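Local atomic coordinates of putative peptidase (Clostridium acetobutylicum, PDB entry 3K9T), a protein that binds one zinc ion per subunit and may take part in the biosynthesis of modified polysaccharides, with no peptidase activity expected despite its aminopeptidase-like domain. Residues R46-L51 against I204-K209; Y172-E177 against L214-S219; I229-W234 against E299-S304. One frame throughout, in Å; residues are numbered along the deposited sequence.

Contact 1: residues R46-L51 against I204-K209; sequences RKHIPL and ITFIAK
The side chains of H48 and I49 pack against one side of helix 194-211 in a buried loop-to-helix contact of the aminopeptidase-like α/β domain, where the loop between helix 36-45 and edge strand 52-57 meets a helix lying over the mixed sheet. I49 supplies the apolar part. Its two branches divide the work: CD1 reaches A208 CB at 3.9 Å, while CG2 settles near the backbone, 3.6 Å from T205 O. The A208 methyl in turn rests on F222 of strand 219-225, which links the loop to the sheet through the helix.

H48, partly exposed, supplies the polar part. Its CB lies 3.5 Å from T205 CG2, the methyl branch of a threonine whose OG1 bonds back to V201 O within the same helix. The imidazole also approaches the F206 ring, the two planes inclined at 53°, and K209 CE passes over one face of that phenyl, 3.7 Å above its plane. The lysine chain starts out anti to its own N (chi1 -167°) and then bends at chi3 and chi4, which turns its ammonium back toward the loop. There K209 NZ donates to H48 ND1 at 2.9 Å, only 7° out of the imidazole plane.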
loop_
_atom_site.group_PDB
_atom_site.type_symbol
_atom_site.label_atom_id
_atom_site.label_comp_id
_atom_site.label_asym_id
_atom_site.label_seq_id
_atom_site.Cartn_x
_atom_site.Cartn_y
_atom_site.Cartn_z
ATOM N N ARG A 46 -6.227 -46.803 -6.827
ATOM C CA ARG A 46 -6.259 -47.264 -8.216
ATOM C C ARG A 46 -7.574 -47.913 -8.562
ATOM O O ARG A 46 -7.767 -48.293 -9.684
ATOM C CB ARG A 46 -5.064 -48.165 -8.561
ATOM C CG ARG A 46 -3.796 -47.318 -8.907
ATOM C CD ARG A 46 -2.582 -48.138 -9.144
ATOM N NE ARG A 46 -2.277 -48.927 -7.964
ATOM C CZ ARG A 46 -1.426 -49.951 -7.925
ATOM N NH1 ARG A 46 -0.751 -50.362 -9.021
ATOM N NH2 ARG A 46 -1.253 -50.567 -6.767
ATOM N N LYS A 47 -8.475 -48.052 -7.590
ATOM C CA LYS A 47 -9.853 -48.402 -7.887
ATOM C C LYS A 47 -10.616 -47.184 -8.413
ATOM O O LYS A 47 -11.691 -47.326 -8.968
ATOM C CB LYS A 47 -10.582 -48.971 -6.678
ATOM C CG LYS A 47 -10.082 -50.325 -6.255
ATOM C CD LYS A 47 -11.051 -50.989 -5.326
ATOM C CE LYS A 47 -10.959 -50.461 -3.934
ATOM N NZ LYS A 47 -11.990 -51.089 -3.108
ATOM N N HIS A 48 -10.040 -46.001 -8.284
ATOM C CA HIS A 48 -10.664 -44.776 -8.757
ATOM C C HIS A 48 -9.944 -44.123 -9.938
ATOM O O HIS A 48 -10.592 -43.602 -10.858
ATOM C CB HIS A 48 -10.742 -43.768 -7.601
ATOM C CG HIS A 48 -11.610 -44.224 -6.477
ATOM N ND1 HIS A 48 -12.933 -43.864 -6.373
ATOM C CD2 HIS A 48 -11.354 -45.035 -5.419
ATOM C CE1 HIS A 48 -13.453 -44.418 -5.291
ATOM N NE2 HIS A 48 -12.514 -45.129 -4.690
ATOM N N ILE A 49 -8.617 -44.083 -9.881
ATOM C CA ILE A 49 -7.828 -43.475 -10.950
ATOM C C ILE A 49 -6.602 -44.353 -11.273
ATOM O O ILE A 49 -6.152 -45.149 -10.441
ATOM C CB ILE A 49 -7.348 -42.010 -10.587
ATOM C CG1 ILE A 49 -6.433 -42.004 -9.356
ATOM C CG2 ILE A 49 -8.528 -41.095 -10.352
ATOM C CD1 ILE A 49 -5.596 -40.726 -9.143
ATOM N N PRO A 50 -6.060 -44.217 -12.488
ATOM C CA PRO A 50 -4.855 -44.942 -12.738
ATOM C C PRO A 50 -3.737 -44.264 -11.968
ATOM O O PRO A 50 -3.839 -43.052 -11.704
ATOM C CB PRO A 50 -4.643 -44.760 -14.251
ATOM C CG PRO A 50 -5.889 -44.153 -14.766
ATOM C CD PRO A 50 -6.404 -43.356 -13.624
ATOM N N LEU A 51 -2.729 -45.033 -11.557
ATOM C CA LEU A 51 -1.501 -44.459 -11.046
ATOM C C LEU A 51 -0.327 -45.266 -11.532
ATOM O O LEU A 51 -0.415 -46.479 -11.724
ATOM C CB LEU A 51 -1.410 -44.479 -9.534
ATOM C CG LEU A 51 -2.250 -43.634 -8.609
ATOM C CD1 LEU A 51 -1.998 -44.202 -7.201
ATOM C CD2 LEU A 51 -1.950 -42.103 -8.721
ATOM N N ILE A 204 -7.963 -35.151 -3.870
ATOM C CA ILE A 204 -7.128 -35.122 -5.062
ATOM C C ILE A 204 -7.529 -36.306 -5.960
ATOM O O ILE A 204 -7.580 -36.163 -7.176
ATOM C CB ILE A 204 -5.625 -35.127 -4.599
ATOM C CG1 ILE A 204 -5.268 -33.766 -4.001
ATOM C CG2 ILE A 204 -4.668 -35.407 -5.628
ATOM C CD1 ILE A 204 -5.546 -32.668 -4.870
ATOM N N THR A 205 -7.893 -37.444 -5.362
ATOM C CA THR A 205 -8.338 -38.590 -6.142
ATOM C C THR A 205 -9.551 -38.213 -7.000
ATOM O O THR A 205 -9.559 -38.430 -8.229
ATOM C CB THR A 205 -8.583 -39.811 -5.259
ATOM O OG1 THR A 205 -7.318 -40.194 -4.703
ATOM C CG2 THR A 205 -9.168 -41.005 -6.077
ATOM N N PHE A 206 -10.529 -37.578 -6.367
ATOM C CA PHE A 206 -11.734 -37.162 -7.070
ATOM C C PHE A 206 -11.546 -35.983 -8.035
ATOM O O PHE A 206 -12.244 -35.893 -9.027
ATOM C CB PHE A 206 -12.894 -36.965 -6.089
ATOM C CG PHE A 206 -13.581 -38.261 -5.746
ATOM C CD1 PHE A 206 -13.017 -39.141 -4.837
ATOM C CD2 PHE A 206 -14.745 -38.633 -6.391
ATOM C CE1 PHE A 206 -13.623 -40.351 -4.549
ATOM C CE2 PHE A 206 -15.363 -39.836 -6.104
ATOM C CZ PHE A 206 -14.813 -40.693 -5.176
ATOM N N ILE A 207 -10.597 -35.101 -7.760
ATOM C CA ILE A 207 -10.286 -34.051 -8.707
ATOM C C ILE A 207 -9.715 -34.724 -9.946
ATOM O O ILE A 207 -10.190 -34.457 -11.029
ATOM C CB ILE A 207 -9.321 -32.999 -8.153
ATOM C CG1 ILE A 207 -10.057 -32.187 -7.085
ATOM C CG2 ILE A 207 -8.811 -32.070 -9.295
ATOM C CD1 ILE A 207 -9.120 -31.526 -6.145
ATOM N N ALA A 208 -8.737 -35.612 -9.762
ATOM C CA ALA A 208 -8.134 -36.384 -10.877
ATOM C C ALA A 208 -9.227 -37.126 -11.668
ATOM O O ALA A 208 -9.264 -37.078 -12.899
ATOM C CB ALA A 208 -7.074 -37.361 -10.364
ATOM N N LYS A 209 -10.149 -37.739 -10.934
ATOM C CA LYS A 209 -11.220 -38.504 -11.541
ATOM C C LYS A 209 -12.107 -37.626 -12.450
ATOM O O LYS A 209 -12.493 -38.059 -13.536
ATOM C CB LYS A 209 -12.038 -39.175 -10.443
ATOM C CG LYS A 209 -12.963 -40.220 -10.960
ATOM C CD LYS A 209 -14.010 -40.674 -9.942
ATOM C CE LYS A 209 -13.450 -41.474 -8.812
ATOM N NZ LYS A 209 -14.500 -42.471 -8.341
#

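Contact 2: residues Y172-E177 against L214-S219; sequences YYIRGE and LKTKYS
S219 and G176 come together, their CA atoms 4.2 Å apart, where strand 166-174 ends and strand 219-225 begins, at one end of these two neighbouring antiparallel strands in the mixed sheet of the aminopeptidase-like domain. S219 OG is the central polar atom. With its torsion at chi1 -72° the hydroxyl lies beside its own backbone N and takes an almost perfectly straight bond from G176 N, 2.9 Å long with an angle of 177° at the hydrogen. It also bonds to L178 O, just beyond the segment, so one buried hydroxyl serves two backbone groups of the same turn.

Y173 and the CD of R175 approach this serine. The Y173 side chain leaves its strand with CG anti to N (chi1 -179°), carrying its hydroxyl to the serine, where Y173 OH lies 3.3 Å from S219 CB. R175 departs in a similar way but folds at chi2, and its CD passes 3.2 Å from S219 OG.

Beyond the glycine, E177 N donates to T216 O at 3.1 Å, with the donor in the carbonyl plane. The T216 hydroxyl stands between its own N and carbonyl carbon (chi1 63°), from where OG1 donates to Y218 O nearly in line with the carbonyl. Y218 N and K217 N both bond to the carboxylate of E354 on helix 336-355. A water lies within hydrogen-bonding distance of T216 O and E177 OE2. The same carboxylate oxygen meets K215, whose chain runs extended until a bend at chi4 brings its ammonium in for a salt bridge whose hydrogen bond is weak, K215 NZ lying 3.1 Å from E177 OE2.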
loop_
_atom_site.group_PDB
_atom_site.type_symbol
_atom_site.label_atom_id
_atom_site.label_comp_id
_atom_site.label_asym_id
_atom_site.label_seq_id
_atom_site.Cartn_x
_atom_site.Cartn_y
_atom_site.Cartn_z
ATOM N N TYR A 172 -0.080 -39.694 -11.191
ATOM C CA TYR A 172 -1.002 -39.743 -12.321
ATOM C C TYR A 172 -0.834 -38.463 -13.130
ATOM O O TYR A 172 -0.801 -37.368 -12.562
ATOM C CB TYR A 172 -2.431 -39.883 -11.835
ATOM C CG TYR A 172 -3.467 -39.855 -12.933
ATOM C CD1 TYR A 172 -3.328 -40.640 -14.079
ATOM C CD2 TYR A 172 -4.614 -39.075 -12.806
ATOM C CE1 TYR A 172 -4.279 -40.609 -15.065
ATOM C CE2 TYR A 172 -5.578 -39.051 -13.789
ATOM C CZ TYR A 172 -5.406 -39.816 -14.910
ATOM O OH TYR A 172 -6.371 -39.780 -15.870
ATOM N N TYR A 173 -0.681 -38.615 -14.440
ATOM C CA TYR A 173 -0.450 -37.495 -15.360
ATOM C C TYR A 173 -1.508 -37.431 -16.451
ATOM O O TYR A 173 -1.746 -38.408 -17.108
ATOM C CB TYR A 173 0.886 -37.667 -16.043
ATOM C CG TYR A 173 1.232 -36.564 -16.992
ATOM C CD1 TYR A 173 1.569 -35.302 -16.518
ATOM C CD2 TYR A 173 1.228 -36.771 -18.368
ATOM C CE1 TYR A 173 1.891 -34.295 -17.371
ATOM C CE2 TYR A 173 1.552 -35.744 -19.247
ATOM C CZ TYR A 173 1.877 -34.526 -18.738
ATOM O OH TYR A 173 2.203 -33.513 -19.581
ATOM N N ILE A 174 -2.146 -36.280 -16.607
ATOM C CA ILE A 174 -3.090 -36.014 -17.671
ATOM C C ILE A 174 -2.401 -35.039 -18.622
ATOM O O ILE A 174 -1.986 -33.940 -18.206
ATOM C CB ILE A 174 -4.369 -35.348 -17.144
ATOM C CG1 ILE A 174 -5.089 -36.258 -16.156
ATOM C CG2 ILE A 174 -5.312 -34.972 -18.279
ATOM C CD1 ILE A 174 -6.295 -35.597 -15.493
ATOM N N ARG A 175 -2.248 -35.461 -19.877
ATOM C CA ARG A 175 -1.696 -34.604 -20.944
ATOM C C ARG A 175 -2.749 -33.620 -21.483
ATOM O O ARG A 175 -3.829 -34.017 -21.938
ATOM C CB ARG A 175 -1.147 -35.461 -22.114
ATOM C CG ARG A 175 -0.387 -34.693 -23.198
ATOM C CD ARG A 175 0.479 -33.550 -22.572
ATOM N NE ARG A 175 1.617 -33.140 -23.397
ATOM C CZ ARG A 175 1.616 -32.142 -24.279
ATOM N NH1 ARG A 175 0.534 -31.401 -24.480
ATOM N NH2 ARG A 175 2.716 -31.887 -24.979
ATOM N N GLY A 176 -2.434 -32.339 -21.430
ATOM C CA GLY A 176 -3.318 -31.321 -21.987
ATOM C C GLY A 176 -2.855 -30.885 -23.364
ATOM O O GLY A 176 -1.942 -31.476 -23.928
ATOM N N GLU A 177 -3.491 -29.860 -23.916
ATOM C CA GLU A 177 -3.053 -29.313 -25.193
ATOM C C GLU A 177 -1.637 -28.855 -25.057
ATOM O O GLU A 177 -0.880 -29.002 -25.993
ATOM C CB GLU A 177 -3.906 -28.117 -25.660
ATOM C CG GLU A 177 -5.361 -28.461 -25.985
ATOM C CD GLU A 177 -5.482 -29.692 -26.891
ATOM O OE1 GLU A 177 -5.047 -29.603 -28.074
ATOM O OE2 GLU A 177 -6.005 -30.744 -26.418
ATOM N N LEU A 214 -12.263 -34.582 -19.042
ATOM C CA LEU A 214 -12.333 -33.293 -19.727
ATOM C C LEU A 214 -11.138 -33.062 -20.653
ATOM O O LEU A 214 -10.059 -33.614 -20.458
ATOM C CB LEU A 214 -12.340 -32.175 -18.689
ATOM C CG LEU A 214 -13.370 -32.210 -17.567
ATOM C CD1 LEU A 214 -13.191 -30.995 -16.689
ATOM C CD2 LEU A 214 -14.759 -32.221 -18.161
ATOM N N LYS A 215 -11.332 -32.215 -21.651
ATOM C CA LYS A 215 -10.266 -31.841 -22.568
ATOM C C LYS A 215 -9.642 -30.557 -21.997
ATOM O O LYS A 215 -10.229 -29.498 -22.094
ATOM C CB LYS A 215 -10.867 -31.601 -23.953
ATOM C CG LYS A 215 -9.851 -31.192 -25.055
ATOM C CD LYS A 215 -10.562 -30.907 -26.409
ATOM C CE LYS A 215 -9.669 -30.139 -27.410
ATOM N NZ LYS A 215 -8.611 -30.996 -28.013
ATOM N N THR A 216 -8.461 -30.655 -21.390
ATOM C CA THR A 216 -7.839 -29.501 -20.719
ATOM C C THR A 216 -6.742 -28.851 -21.542
ATOM O O THR A 216 -6.116 -29.511 -22.356
ATOM C CB THR A 216 -7.237 -29.893 -19.331
ATOM O OG1 THR A 216 -6.179 -30.856 -19.508
ATOM C CG2 THR A 216 -8.305 -30.464 -18.431
ATOM N N LYS A 217 -6.541 -27.547 -21.324
ATOM C CA LYS A 217 -5.477 -26.761 -21.980
ATOM C C LYS A 217 -4.159 -27.144 -21.336
ATOM O O LYS A 217 -3.169 -27.447 -22.013
ATOM C CB LYS A 217 -5.730 -25.243 -21.806
ATOM C CG LYS A 217 -4.631 -24.248 -22.311
ATOM C CD LYS A 217 -5.068 -22.761 -22.036
ATOM C CE LYS A 217 -3.885 -21.768 -21.846
ATOM N NZ LYS A 217 -4.246 -20.319 -22.085
ATOM N N TYR A 218 -4.166 -27.121 -20.018
ATOM C CA TYR A 218 -2.995 -27.493 -19.267
ATOM C C TYR A 218 -2.906 -29.005 -19.000
ATOM O O TYR A 218 -3.895 -29.739 -19.092
ATOM C CB TYR A 218 -2.936 -26.741 -17.945
ATOM C CG TYR A 218 -2.706 -25.263 -18.080
ATOM C CD1 TYR A 218 -1.451 -24.760 -18.370
ATOM C CD2 TYR A 218 -3.739 -24.364 -17.889
ATOM C CE1 TYR A 218 -1.236 -23.397 -18.479
ATOM C CE2 TYR A 218 -3.533 -23.018 -18.001
ATOM C CZ TYR A 218 -2.284 -22.533 -18.281
ATOM O OH TYR A 218 -2.106 -21.180 -18.357
ATOM N N SER A 219 -1.678 -29.434 -18.726
ATOM C CA SER A 219 -1.385 -30.772 -18.288
ATOM C C SER A 219 -1.480 -30.720 -16.784
ATOM O O SER A 219 -1.256 -29.669 -16.195
ATOM C CB SER A 219 0.004 -31.215 -18.728
ATOM O OG SER A 219 0.026 -31.462 -20.125
HETATM O O HOH W 1 -6.863 -33.056 -20.805
HETATM O O HOH W 2 -6.417 -31.913 -23.873
#

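Contact 3: residues I229-W234 against E299-S304; sequences IGSITW and ERQFSS
Two short helical segments of the aminopeptidase-like domain meet here through S231, I232 and W234 on one side and Q301 and F302 on the other, all of them buried; the contact is one of van der Waals touches. The side chain of Q301 lies about 13 Å from the zinc ion, so the contact is not part of the metal site.

Here polar oxygens rest on carbon. Q301 bends at chi2 (-55°), and this fold lays its amide beside I232: Q301 OE1 is 3.7 Å from I232 CG1 and equally near its CD1. S231 meets the same glutamine nearer the backbone, with S231 OG 3.2 Å from Q301 CG. The stronger polar partners are T228 O for S231 OG, which also bonds weakly to D298, and E367 N of the second subunit for Q301 OE1.

The aromatic side is looser. F302 points its far end at the first helix, F302 CZ lying 4.1 Å from S231 CB. W234 then meets the rim of this phenyl, W234 CE3 standing near the F302 ring plane, 4.4 Å from F302 CE1.

Helix 229-237 lies on the mixed sheet: W234 packs against R221 and L223 of strand 219-225, and its ring meets Y169 of strand 166-174 at about 85°. Helix 299-302, with I232, meets the second subunit, where I232 and Q301 pack on C366 and R300 forms a salt bridge with E367 of that subunit.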
loop_
_atom_site.group_PDB
_atom_site.type_symbol
_atom_site.label_atom_id
_atom_site.label_comp_id
_atom_site.label_asym_id
_atom_site.label_seq_id
_atom_site.Cartn_x
_atom_site.Cartn_y
_atom_site.Cartn_z
ATOM N N ILE A 229 9.970 -36.502 2.713
ATOM C CA ILE A 229 10.834 -37.478 2.025
ATOM C C ILE A 229 10.308 -37.862 0.617
ATOM O O ILE A 229 11.096 -38.023 -0.343
ATOM C CB ILE A 229 11.120 -38.732 2.913
ATOM C CG1 ILE A 229 12.140 -39.641 2.229
ATOM C CG2 ILE A 229 9.828 -39.476 3.294
ATOM C CD1 ILE A 229 13.496 -38.940 1.909
ATOM N N GLY A 230 8.984 -37.959 0.490
ATOM C CA GLY A 230 8.360 -38.273 -0.801
ATOM C C GLY A 230 8.518 -37.171 -1.822
ATOM O O GLY A 230 8.968 -37.423 -2.900
ATOM N N SER A 231 8.173 -35.939 -1.470
ATOM C CA SER A 231 8.350 -34.800 -2.391
ATOM C C SER A 231 9.808 -34.577 -2.784
ATOM O O SER A 231 10.105 -34.286 -3.952
ATOM C CB SER A 231 7.726 -33.519 -1.833
ATOM O OG SER A 231 8.300 -33.114 -0.613
ATOM N N ILE A 232 10.722 -34.737 -1.827
ATOM C CA ILE A 232 12.174 -34.625 -2.120
ATOM C C ILE A 232 12.570 -35.730 -3.107
ATOM O O ILE A 232 13.201 -35.460 -4.114
ATOM C CB ILE A 232 13.045 -34.678 -0.834
ATOM C CG1 ILE A 232 12.702 -33.496 0.090
ATOM C CG2 ILE A 232 14.555 -34.627 -1.188
ATOM C CD1 ILE A 232 13.360 -33.559 1.473
ATOM N N THR A 233 12.136 -36.965 -2.843
ATOM C CA THR A 233 12.380 -38.065 -3.766
ATOM C C THR A 233 11.843 -37.792 -5.168
ATOM O O THR A 233 12.540 -38.034 -6.167
ATOM C CB THR A 233 11.785 -39.364 -3.246
ATOM O OG1 THR A 233 12.379 -39.654 -1.971
ATOM C CG2 THR A 233 12.030 -40.533 -4.247
ATOM N N TRP A 234 10.623 -37.272 -5.245
ATOM C CA TRP A 234 10.032 -37.007 -6.530
ATOM C C TRP A 234 10.803 -35.929 -7.273
ATOM O O TRP A 234 11.110 -36.093 -8.453
ATOM C CB TRP A 234 8.566 -36.623 -6.410
ATOM C CG TRP A 234 7.948 -36.442 -7.741
ATOM C CD1 TRP A 234 7.423 -37.422 -8.558
ATOM C CD2 TRP A 234 7.832 -35.226 -8.448
ATOM N NE1 TRP A 234 6.973 -36.871 -9.729
ATOM C CE2 TRP A 234 7.227 -35.525 -9.701
ATOM C CE3 TRP A 234 8.205 -33.909 -8.167
ATOM C CZ2 TRP A 234 6.964 -34.546 -10.657
ATOM C CZ3 TRP A 234 7.939 -32.928 -9.120
ATOM C CH2 TRP A 234 7.320 -33.258 -10.347
ATOM N N GLU A 299 4.963 -27.701 0.395
ATOM C CA GLU A 299 5.238 -26.405 -0.234
ATOM C C GLU A 299 6.622 -25.900 0.170
ATOM O O GLU A 299 7.261 -25.173 -0.590
ATOM C CB GLU A 299 4.144 -25.391 0.085
ATOM C CG GLU A 299 4.040 -24.982 1.545
ATOM C CD GLU A 299 3.232 -25.928 2.399
ATOM O OE1 GLU A 299 2.789 -26.984 1.875
ATOM O OE2 GLU A 299 3.039 -25.586 3.596
ATOM N N ARG A 300 7.111 -26.318 1.342
ATOM C CA ARG A 300 8.537 -26.093 1.695
ATOM C C ARG A 300 9.553 -26.693 0.748
ATOM O O ARG A 300 10.598 -26.086 0.471
ATOM C CB ARG A 300 8.890 -26.558 3.105
ATOM C CG ARG A 300 8.171 -27.749 3.605
ATOM C CD ARG A 300 8.063 -27.681 5.112
ATOM N NE ARG A 300 8.968 -28.659 5.660
ATOM C CZ ARG A 300 8.586 -29.709 6.375
ATOM N NH1 ARG A 300 7.313 -29.865 6.717
ATOM N NH2 ARG A 300 9.488 -30.593 6.787
ATOM N N GLN A 301 9.293 -27.894 0.270
ATOM C CA GLN A 301 10.237 -28.483 -0.686
ATOM C C GLN A 301 10.068 -27.783 -2.031
ATOM O O GLN A 301 11.028 -27.333 -2.609
ATOM C CB GLN A 301 10.099 -29.997 -0.768
ATOM C CG GLN A 301 9.962 -30.691 0.594
ATOM C CD GLN A 301 11.075 -30.375 1.564
ATOM O OE1 GLN A 301 12.196 -30.032 1.155
ATOM N NE2 GLN A 301 10.784 -30.514 2.871
ATOM N N PHE A 302 8.839 -27.569 -2.478
ATOM C CA PHE A 302 8.630 -26.940 -3.794
ATOM C C PHE A 302 9.081 -25.500 -3.836
ATOM O O PHE A 302 9.393 -24.992 -4.898
ATOM C CB PHE A 302 7.172 -27.081 -4.266
ATOM C CG PHE A 302 6.741 -28.498 -4.419
ATOM C CD1 PHE A 302 7.365 -29.322 -5.330
ATOM C CD2 PHE A 302 5.736 -29.033 -3.619
ATOM C CE1 PHE A 302 6.982 -30.671 -5.454
ATOM C CE2 PHE A 302 5.347 -30.393 -3.754
ATOM C CZ PHE A 302 5.965 -31.195 -4.665
ATOM N N SER A 303 9.123 -24.858 -2.677
ATOM C CA SER A 303 9.497 -23.457 -2.562
ATOM C C SER A 303 10.927 -23.230 -2.097
ATOM O O SER A 303 11.281 -22.089 -1.853
ATOM C CB SER A 303 8.547 -22.778 -1.592
ATOM O OG SER A 303 7.220 -22.891 -2.082
ATOM N N SER A 304 11.726 -24.302 -1.938
ATOM C CA SER A 304 13.175 -24.199 -1.698
ATOM C C SER A 304 13.726 -23.315 -2.781
ATOM O O SER A 304 13.161 -23.255 -3.879
ATOM C CB SER A 304 13.927 -25.510 -1.929
ATOM O OG SER A 304 13.128 -26.636 -1.847
#

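Overall arrangement
From the N terminus, the chain passes helix 36-45 and reaches 46-51, whose partner comes only after the insert domain and several strands of the sheet, so contact 1 closes a loop of 152 residues. Segment 172-177 falls within that loop, while its partner 214-219 lies beyond 204-209; contacts 1 and 2 therefore cross. They also touch, through Y172, which packs on I49, P50, L51 and A208. Together they tie edge strand 52-57 and its neighbour 166-174 to helix 194-211 and the start of strand 219-225. Contact 3 follows in series, about 22 Å from contact 1 between centres, joining helices 229-237 and 299-302 near the subunit interface.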